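Long-range contact in poly-gamma-glutamate hydrolase (Bacillus phage phiNIT1, PDB 3A9L), which binds zinc and hydrolyses the gamma-glutamyl linkages of bacterial poly-gamma-glutamate: residues V27-H40 with M92-G104. Residues are numbered along the deposited sequence; the frame is centred on the assembly and turned at random.
Sequences VKRQNPSMIYFSPH and MLSKHTDAVSFHG. With ZN (zinc ion), chain C.
Val100 N to Ile35 O (3.1 Å), Phe37 N to Val100 O and Phe102 N to Phe37 O form the alternating ladder of parallel strands; the axes of strand segments 34-38 and 98-104 run in the same direction, 22° apart and 4.8 Å at closest approach. On one face of this pair, Ile35 CB sits over the centre of the His96 ring, 3.7 Å from its centroid, a CH-pi contact. Both nitrogens of that ring are engaged: ND1 donates in the ring plane to Met92 O (2.7 Å), and NE2 is hydrogen-bonded to Ser62 OG. Further along, chi1 of 81° turns the Phe37 ring so that its opposite faces meet Leu93 CD2 and Ser101 CB. On the other face, Tyr36 CD1 meets Val100 CB at 3.5 Å, and the Tyr36 and Phe102 rings touch rim to rim. Ser38 OG donates to Phe102 O (2.9 Å) and accepts from His40 N in an ST turn. Just beyond, His40 ND1 (2.2 Å) and His103 ND1 (2.1 Å) bind the zinc ion with Glu45 and a water; His40 NE2, bonded to Val79 O, orients its ring. Strands 62-68 and 162-167 flank the pair within the mixed sheet; helix 87-94 packs over Ile35 and Phe37, while helix 48-59 covers Tyr36 and Phe102.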
ATOM      1  N   VAL A  27      -1.699   0.992   1.104  1.00 18.52           N
ATOM      2  CA  VAL A  27      -2.096   1.894  -0.013  1.00 17.85           C
ATOM      3  C   VAL A  27      -1.896   1.152  -1.337  1.00 18.49           C
ATOM      4  O   VAL A  27      -0.873   0.526  -1.556  1.00 18.45           O
ATOM      5  CB  VAL A  27      -1.230   3.185  -0.058  1.00 18.57           C
ATOM      6  CG1 VAL A  27      -1.706   4.141  -1.161  1.00 17.90           C
ATOM      7  CG2 VAL A  27      -1.190   3.919   1.271  1.00 19.93           C
ATOM      8  N   LYS A  28      -2.873   1.225  -2.228  1.00 18.68           N
ATOM      9  CA  LYS A  28      -2.614   0.860  -3.587  1.00 19.23           C
ATOM     10  C   LYS A  28      -3.264   1.898  -4.485  1.00 20.07           C
ATOM     11  O   LYS A  28      -4.472   1.945  -4.576  1.00 21.48           O
ATOM     12  CB  LYS A  28      -3.109  -0.584  -3.902  1.00 18.26           C
ATOM     13  CG  LYS A  28      -2.679  -1.042  -5.361  1.00 18.17           C
ATOM     14  CD  LYS A  28      -3.189  -2.426  -5.717  1.00 21.99           C
ATOM     15  CE  LYS A  28      -2.524  -2.955  -7.008  1.00 23.88           C
ATOM     16  NZ  LYS A  28      -2.950  -4.348  -7.363  1.00 29.09           N
ATOM     17  N   ARG A  29      -2.448   2.747  -5.108  1.00 20.70           N
ATOM     18  CA  ARG A  29      -2.917   3.752  -6.029  1.00 20.93           C
ATOM     19  C   ARG A  29      -2.822   3.115  -7.424  1.00 20.81           C
ATOM     20  O   ARG A  29      -1.717   2.762  -7.876  1.00 19.46           O
ATOM     21  CB  ARG A  29      -2.055   5.026  -5.927  1.00 20.85           C
ATOM     22  CG  ARG A  29      -2.694   6.182  -6.689  1.00 22.34           C
ATOM     23  CD  ARG A  29      -1.893   7.479  -6.732  1.00 22.99           C
ATOM     24  NE  ARG A  29      -2.483   8.374  -7.728  1.00 22.13           N
ATOM     25  CZ  ARG A  29      -1.845   9.344  -8.385  1.00 20.63           C
ATOM     26  NH1 ARG A  29      -0.597   9.632  -8.119  1.00 21.47           N
ATOM     27  NH2 ARG A  29      -2.495  10.066  -9.290  1.00 17.95           N
ATOM     28  N   GLN A  30      -3.976   2.960  -8.076  1.00 20.81           N
ATOM     29  CA  GLN A  30      -4.096   2.190  -9.299  1.00 21.16           C
ATOM     30  C   GLN A  30      -5.249   2.672 -10.175  1.00 21.40           C
ATOM     31  O   GLN A  30      -5.584   2.044 -11.164  1.00 20.49           O
ATOM     32  CB  GLN A  30      -4.223   0.683  -8.979  1.00 21.32           C
ATOM     33  CG  GLN A  30      -5.528   0.255  -8.279  1.00 22.88           C
ATOM     34  CD  GLN A  30      -5.719  -1.256  -8.243  1.00 23.21           C
ATOM     35  OE1 GLN A  30      -4.944  -2.023  -8.837  1.00 22.60           O
ATOM     36  NE2 GLN A  30      -6.751  -1.699  -7.538  1.00 20.87           N
ATOM     37  N   ASN A  31      -5.827   3.810  -9.817  1.00 20.61           N
ATOM     38  CA  ASN A  31      -6.953   4.386 -10.551  1.00 21.61           C
ATOM     39  C   ASN A  31      -6.924   5.920 -10.453  1.00 21.33           C
ATOM     40  O   ASN A  31      -6.710   6.454  -9.355  1.00 20.83           O
ATOM     41  CB  ASN A  31      -8.276   3.808 -10.017  1.00 20.89           C
ATOM     42  CG  ASN A  31      -9.460   4.017 -10.971  1.00 22.63           C
ATOM     43  OD1 ASN A  31     -10.188   5.011 -10.861  1.00 21.10           O
ATOM     44  ND2 ASN A  31      -9.659   3.084 -11.900  1.00 20.89           N
ATOM     45  N   PRO A  32      -7.114   6.634 -11.594  1.00 22.62           N
ATOM     46  CA  PRO A  32      -7.250   8.090 -11.617  1.00 23.11           C
ATOM     47  C   PRO A  32      -8.543   8.641 -10.995  1.00 23.63           C
ATOM     48  O   PRO A  32      -8.551   9.781 -10.496  1.00 24.65           O
ATOM     49  CB  PRO A  32      -7.256   8.409 -13.115  1.00 24.07           C
ATOM     50  CG  PRO A  32      -7.707   7.137 -13.761  1.00 22.24           C
ATOM     51  CD  PRO A  32      -7.076   6.082 -12.964  1.00 22.09           C
ATOM     52  N   SER A  33      -9.595   7.834 -10.986  1.00 23.16           N
ATOM     53  CA  SER A  33     -10.963   8.317 -10.731  1.00 23.89           C
ATOM     54  C   SER A  33     -11.536   8.034  -9.359  1.00 22.88           C
ATOM     55  O   SER A  33     -12.263   8.884  -8.830  1.00 22.97           O
ATOM     56  CB  SER A  33     -11.934   7.758 -11.759  1.00 22.96           C
ATOM     57  OG  SER A  33     -11.635   8.286 -13.032  1.00 26.07           O
ATOM     58  N   MET A  34     -11.232   6.852  -8.807  1.00 22.20           N
ATOM     59  CA  MET A  34     -11.931   6.327  -7.633  1.00 20.52           C
ATOM     60  C   MET A  34     -11.032   5.642  -6.596  1.00 19.66           C
ATOM     61  O   MET A  34     -10.149   4.837  -6.943  1.00 19.34           O
ATOM     62  CB  MET A  34     -13.033   5.349  -8.086  1.00 21.08           C
ATOM     63  CG  MET A  34     -13.893   4.764  -6.976  1.00 19.29           C
ATOM     64  SD  MET A  34     -14.615   6.000  -5.887  1.00 22.76           S
ATOM     65  CE  MET A  34     -16.067   6.455  -6.766  1.00 22.52           C
ATOM     66  N   ILE A  35     -11.266   5.944  -5.313  1.00 18.22           N
ATOM     67  CA  ILE A  35     -10.481   5.353  -4.242  1.00 17.04           C
ATOM     68  C   ILE A  35     -11.434   4.903  -3.113  1.00 17.60           C
ATOM     69  O   ILE A  35     -12.267   5.668  -2.661  1.00 17.01           O
ATOM     70  CB  ILE A  35      -9.413   6.349  -3.674  1.00 17.15           C
ATOM     71  CG1 ILE A  35      -8.653   5.721  -2.504  1.00 17.82           C
ATOM     72  CG2 ILE A  35     -10.059   7.708  -3.308  1.00 17.09           C
ATOM     73  CD1 ILE A  35      -7.487   6.574  -1.931  1.00 20.20           C
ATOM     74  N   TYR A  36     -11.311   3.646  -2.710  1.00 17.32           N
ATOM     75  CA  TYR A  36     -12.117   3.111  -1.654  1.00 17.39           C
ATOM     76  C   TYR A  36     -11.240   2.964  -0.460  1.00 17.34           C
ATOM     77  O   TYR A  36     -10.145   2.414  -0.546  1.00 17.34           O
ATOM     78  CB  TYR A  36     -12.657   1.754  -2.064  1.00 18.20           C
ATOM     79  CG  TYR A  36     -13.598   1.819  -3.223  1.00 17.40           C
ATOM     80  CD1 TYR A  36     -14.885   2.325  -3.056  1.00 18.52           C
ATOM     81  CD2 TYR A  36     -13.205   1.406  -4.494  1.00 18.82           C
ATOM     82  CE1 TYR A  36     -15.779   2.376  -4.111  1.00 18.39           C
ATOM     83  CE2 TYR A  36     -14.108   1.480  -5.574  1.00 15.09           C
ATOM     84  CZ  TYR A  36     -15.391   1.954  -5.348  1.00 14.90           C
ATOM     85  OH  TYR A  36     -16.299   2.043  -6.373  1.00 21.04           O
ATOM     86  N   PHE A  37     -11.709   3.460   0.674  1.00 18.48           N
ATOM     87  CA  PHE A  37     -10.791   3.546   1.810  1.00 17.98           C
ATOM     88  C   PHE A  37     -11.483   3.637   3.149  1.00 18.19           C
ATOM     89  O   PHE A  37     -12.672   3.921   3.239  1.00 18.72           O
ATOM     90  CB  PHE A  37      -9.814   4.719   1.617  1.00 17.85           C
ATOM     91  CG  PHE A  37     -10.379   6.044   1.990  1.00 18.41           C
ATOM     92  CD1 PHE A  37     -11.190   6.762   1.098  1.00 19.49           C
ATOM     93  CD2 PHE A  37     -10.126   6.576   3.247  1.00 18.06           C
ATOM     94  CE1 PHE A  37     -11.729   8.002   1.475  1.00 17.89           C
ATOM     95  CE2 PHE A  37     -10.664   7.808   3.634  1.00 20.47           C
ATOM     96  CZ  PHE A  37     -11.473   8.515   2.761  1.00 18.33           C
ATOM     97  N   SER A  38     -10.722   3.370   4.202  1.00 18.03           N
ATOM     98  CA  SER A  38     -11.210   3.570   5.548  1.00 19.08           C
ATOM     99  C   SER A  38     -10.085   4.101   6.472  1.00 18.67           C
ATOM    100  O   SER A  38      -8.946   3.627   6.415  1.00 17.87           O
ATOM    101  CB  SER A  38     -11.849   2.302   6.102  1.00 18.05           C
ATOM    102  OG  SER A  38     -12.171   2.504   7.468  1.00 21.56           O
ATOM    103  N   PRO A  39     -10.398   5.127   7.286  1.00 18.71           N
ATOM    104  CA  PRO A  39      -9.437   5.556   8.307  1.00 19.37           C
ATOM    105  C   PRO A  39      -9.518   4.706   9.581  1.00 18.99           C
ATOM    106  O   PRO A  39      -8.671   4.844  10.485  1.00 18.93           O
ATOM    107  CB  PRO A  39      -9.858   6.998   8.603  1.00 18.47           C
ATOM    108  CG  PRO A  39     -11.328   7.060   8.304  1.00 20.85           C
ATOM    109  CD  PRO A  39     -11.558   6.045   7.169  1.00 19.62           C
ATOM    110  N   HIS A  40     -10.562   3.877   9.640  1.00 19.52           N
ATOM    111  CA  HIS A  40     -10.924   3.061  10.817  1.00 19.81           C
ATOM    112  C   HIS A  40     -10.963   1.549  10.490  1.00 19.77           C
ATOM    113  O   HIS A  40     -11.905   0.806  10.873  1.00 19.81           O
ATOM    114  CB  HIS A  40     -12.227   3.604  11.462  1.00 20.25           C
ATOM    115  CG  HIS A  40     -12.212   5.095  11.687  1.00 20.96           C
ATOM    116  ND1 HIS A  40     -13.347   5.876  11.653  1.00 21.68           N
ATOM    117  CD2 HIS A  40     -11.185   5.950  11.919  1.00 22.85           C
ATOM    118  CE1 HIS A  40     -13.026   7.143  11.840  1.00 18.69           C
ATOM    119  NE2 HIS A  40     -11.715   7.215  11.993  1.00 22.37           N
ATOM    120  N   MET A  92      -3.331  10.759  -1.127  1.00 19.03           N
ATOM    121  CA  MET A  92      -4.159   9.882  -1.959  1.00 18.88           C
ATOM    122  C   MET A  92      -5.500  10.528  -2.310  1.00 19.83           C
ATOM    123  O   MET A  92      -5.864  10.627  -3.475  1.00 20.34           O
ATOM    124  CB  MET A  92      -4.381   8.532  -1.262  1.00 18.17           C
ATOM    125  CG  MET A  92      -3.170   7.647  -1.298  1.00 20.19           C
ATOM    126  SD  MET A  92      -2.919   7.035  -2.987  1.00 20.95           S
ATOM    127  CE  MET A  92      -4.214   5.838  -3.162  1.00 18.77           C
ATOM    128  N   LEU A  93      -6.218  11.029  -1.307  1.00 20.16           N
ATOM    129  CA  LEU A  93      -7.523  11.638  -1.608  1.00 20.31           C
ATOM    130  C   LEU A  93      -7.428  12.683  -2.716  1.00 20.43           C
ATOM    131  O   LEU A  93      -8.238  12.664  -3.653  1.00 20.21           O
ATOM    132  CB  LEU A  93      -8.194  12.211  -0.350  1.00 19.05           C
ATOM    133  CG  LEU A  93      -9.103  11.216   0.411  1.00 17.71           C
ATOM    134  CD1 LEU A  93     -10.352  11.043  -0.387  1.00 18.81           C
ATOM    135  CD2 LEU A  93      -8.423   9.858   0.629  1.00 18.91           C
ATOM    136  N   SER A  94      -6.426  13.558  -2.623  1.00 21.26           N
ATOM    137  CA  SER A  94      -6.249  14.679  -3.533  1.00 21.94           C
ATOM    138  C   SER A  94      -5.921  14.263  -4.953  1.00 22.63           C
ATOM    139  O   SER A  94      -6.023  15.089  -5.878  1.00 22.61           O
ATOM    140  CB  SER A  94      -5.125  15.593  -3.044  1.00 20.91           C
ATOM    141  OG  SER A  94      -3.875  14.945  -3.286  1.00 24.90           O
ATOM    142  N   LYS A  95      -5.496  13.010  -5.111  1.00 22.93           N
ATOM    143  CA  LYS A  95      -5.116  12.443  -6.417  1.00 23.61           C
ATOM    144  C   LYS A  95      -6.261  11.671  -7.101  1.00 23.60           C
ATOM    145  O   LYS A  95      -6.105  11.087  -8.188  1.00 24.37           O
ATOM    146  CB  LYS A  95      -3.871  11.559  -6.249  1.00 24.25           C
ATOM    147  CG  LYS A  95      -2.641  12.258  -5.672  1.00 24.75           C
ATOM    148  CD  LYS A  95      -2.254  13.499  -6.473  1.00 27.97           C
ATOM    149  CE  LYS A  95      -0.818  13.943  -6.160  1.00 26.18           C
ATOM    150  NZ  LYS A  95      -0.497  13.866  -4.709  1.00 26.83           N
ATOM    151  N   HIS A  96      -7.433  11.691  -6.469  1.00 23.34           N
ATOM    152  CA  HIS A  96      -8.598  11.013  -7.027  1.00 23.00           C
ATOM    153  C   HIS A  96      -9.796  11.934  -7.129  1.00 23.49           C
ATOM    154  O   HIS A  96     -10.116  12.678  -6.197  1.00 22.42           O
ATOM    155  CB  HIS A  96      -8.992   9.805  -6.189  1.00 22.34           C
ATOM    156  CG  HIS A  96      -7.927   8.776  -6.097  1.00 21.46           C
ATOM    157  ND1 HIS A  96      -6.854   8.895  -5.248  1.00 20.27           N
ATOM    158  CD2 HIS A  96      -7.765   7.603  -6.751  1.00 19.77           C
ATOM    159  CE1 HIS A  96      -6.073   7.839  -5.386  1.00 20.73           C
ATOM    160  NE2 HIS A  96      -6.596   7.050  -6.303  1.00 19.23           N
ATOM    161  N   THR A  97     -10.485  11.839  -8.259  1.00 22.77           N
ATOM    162  CA  THR A  97     -11.727  12.582  -8.441  1.00 23.22           C
ATOM    163  C   THR A  97     -12.768  12.272  -7.392  1.00 22.97           C
ATOM    164  O   THR A  97     -13.377  13.186  -6.839  1.00 23.34           O
ATOM    165  CB  THR A  97     -12.349  12.285  -9.795  1.00 22.94           C
ATOM    166  OG1 THR A  97     -11.334  12.431 -10.789  1.00 22.14           O
ATOM    167  CG2 THR A  97     -13.536  13.278 -10.096  1.00 23.39           C
ATOM    168  N   ASP A  98     -12.979  10.977  -7.163  1.00 22.14           N
ATOM    169  CA  ASP A  98     -14.050  10.493  -6.336  1.00 21.73           C
ATOM    170  C   ASP A  98     -13.474   9.682  -5.195  1.00 20.66           C
ATOM    171  O   ASP A  98     -12.348   9.198  -5.283  1.00 20.03           O
ATOM    172  CB  ASP A  98     -15.022   9.652  -7.168  1.00 21.16           C
ATOM    173  CG  ASP A  98     -15.738  10.471  -8.227  1.00 22.84           C
ATOM    174  OD1 ASP A  98     -16.368  11.493  -7.880  1.00 27.03           O
ATOM    175  OD2 ASP A  98     -15.677  10.117  -9.418  1.00 24.23           O
ATOM    176  N   ALA A  99     -14.257   9.534  -4.126  1.00 20.44           N
ATOM    177  CA  ALA A  99     -13.858   8.733  -2.981  1.00 19.71           C
ATOM    178  C   ALA A  99     -15.082   8.167  -2.294  1.00 19.29           C
ATOM    179  O   ALA A  99     -16.095   8.860  -2.138  1.00 18.90           O
ATOM    180  CB  ALA A  99     -13.034   9.576  -1.984  1.00 19.17           C
ATOM    181  N   VAL A 100     -14.994   6.894  -1.947  1.00 19.73           N
ATOM    182  CA  VAL A 100     -16.007   6.227  -1.115  1.00 18.08           C
ATOM    183  C   VAL A 100     -15.363   5.702   0.177  1.00 18.23           C
ATOM    184  O   VAL A 100     -14.436   4.881   0.139  1.00 17.99           O
ATOM    185  CB  VAL A 100     -16.693   5.089  -1.896  1.00 19.11           C
ATOM    186  CG1 VAL A 100     -17.638   4.314  -1.007  1.00 18.16           C
ATOM    187  CG2 VAL A 100     -17.468   5.635  -3.077  1.00 15.62           C
ATOM    188  N   SER A 101     -15.866   6.138   1.333  1.00 17.86           N
ATOM    189  CA  SER A 101     -15.239   5.744   2.616  1.00 17.19           C
ATOM    190  C   SER A 101     -16.102   4.696   3.307  1.00 17.52           C
ATOM    191  O   SER A 101     -17.294   4.714   3.152  1.00 17.35           O
ATOM    192  CB  SER A 101     -15.066   6.935   3.530  1.00 17.09           C
ATOM    193  OG  SER A 101     -16.311   7.522   3.863  1.00 16.82           O
ATOM    194  N   PHE A 102     -15.496   3.788   4.056  1.00 17.66           N
ATOM    195  CA  PHE A 102     -16.268   2.740   4.716  1.00 18.88           C
ATOM    196  C   PHE A 102     -16.084   2.763   6.243  1.00 18.90           C
ATOM    197  O   PHE A 102     -14.968   2.651   6.742  1.00 19.31           O
ATOM    198  CB  PHE A 102     -15.901   1.360   4.160  1.00 18.79           C
ATOM    199  CG  PHE A 102     -16.179   1.198   2.684  1.00 20.62           C
ATOM    200  CD1 PHE A 102     -15.290   1.697   1.721  1.00 24.09           C
ATOM    201  CD2 PHE A 102     -17.332   0.562   2.261  1.00 24.18           C
ATOM    202  CE1 PHE A 102     -15.556   1.547   0.334  1.00 22.98           C
ATOM    203  CE2 PHE A 102     -17.598   0.391   0.893  1.00 24.59           C
ATOM    204  CZ  PHE A 102     -16.717   0.903  -0.062  1.00 23.48           C
ATOM    205  N   HIS A 103     -17.201   2.838   6.962  1.00 19.59           N
ATOM    206  CA  HIS A 103     -17.212   3.027   8.422  1.00 19.15           C
ATOM    207  C   HIS A 103     -18.059   2.045   9.151  1.00 18.69           C
ATOM    208  O   HIS A 103     -18.984   1.437   8.589  1.00 19.04           O
ATOM    209  CB  HIS A 103     -17.665   4.438   8.791  1.00 18.61           C
ATOM    210  CG  HIS A 103     -16.630   5.484   8.514  1.00 17.08           C
ATOM    211  ND1 HIS A 103     -15.733   5.903   9.466  1.00 16.51           N
ATOM    212  CD2 HIS A 103     -16.338   6.176   7.383  1.00 14.14           C
ATOM    213  CE1 HIS A 103     -14.930   6.810   8.936  1.00 19.86           C
ATOM    214  NE2 HIS A 103     -15.281   6.998   7.677  1.00 16.90           N
ATOM    215  N   GLY A 104     -17.736   1.861  10.426  1.00 19.70           N
ATOM    216  CA  GLY A 104     -18.555   0.993  11.284  1.00 19.89           C
ATOM    217  C   GLY A 104     -19.177   1.776  12.442  1.00 21.21           C
ATOM    218  O   GLY A 104     -18.493   2.553  13.102  1.00 20.26           O
TER
HETATM  219 ZN    ZN C 251     -15.453   5.313  11.457  1.00 32.14          ZN
HETATM  220  O   HOH W   1      -5.271   8.575  -8.539  1.00 18.36           O
HETATM  221  O   HOH W   2      -6.732  11.576 -11.002  1.00 28.52           O
HETATM  222  O   HOH W   3     -11.951  10.895 -13.242  1.00 29.15           O
HETATM  223  O   HOH W   4     -17.653   5.249  12.043  1.00 34.48           O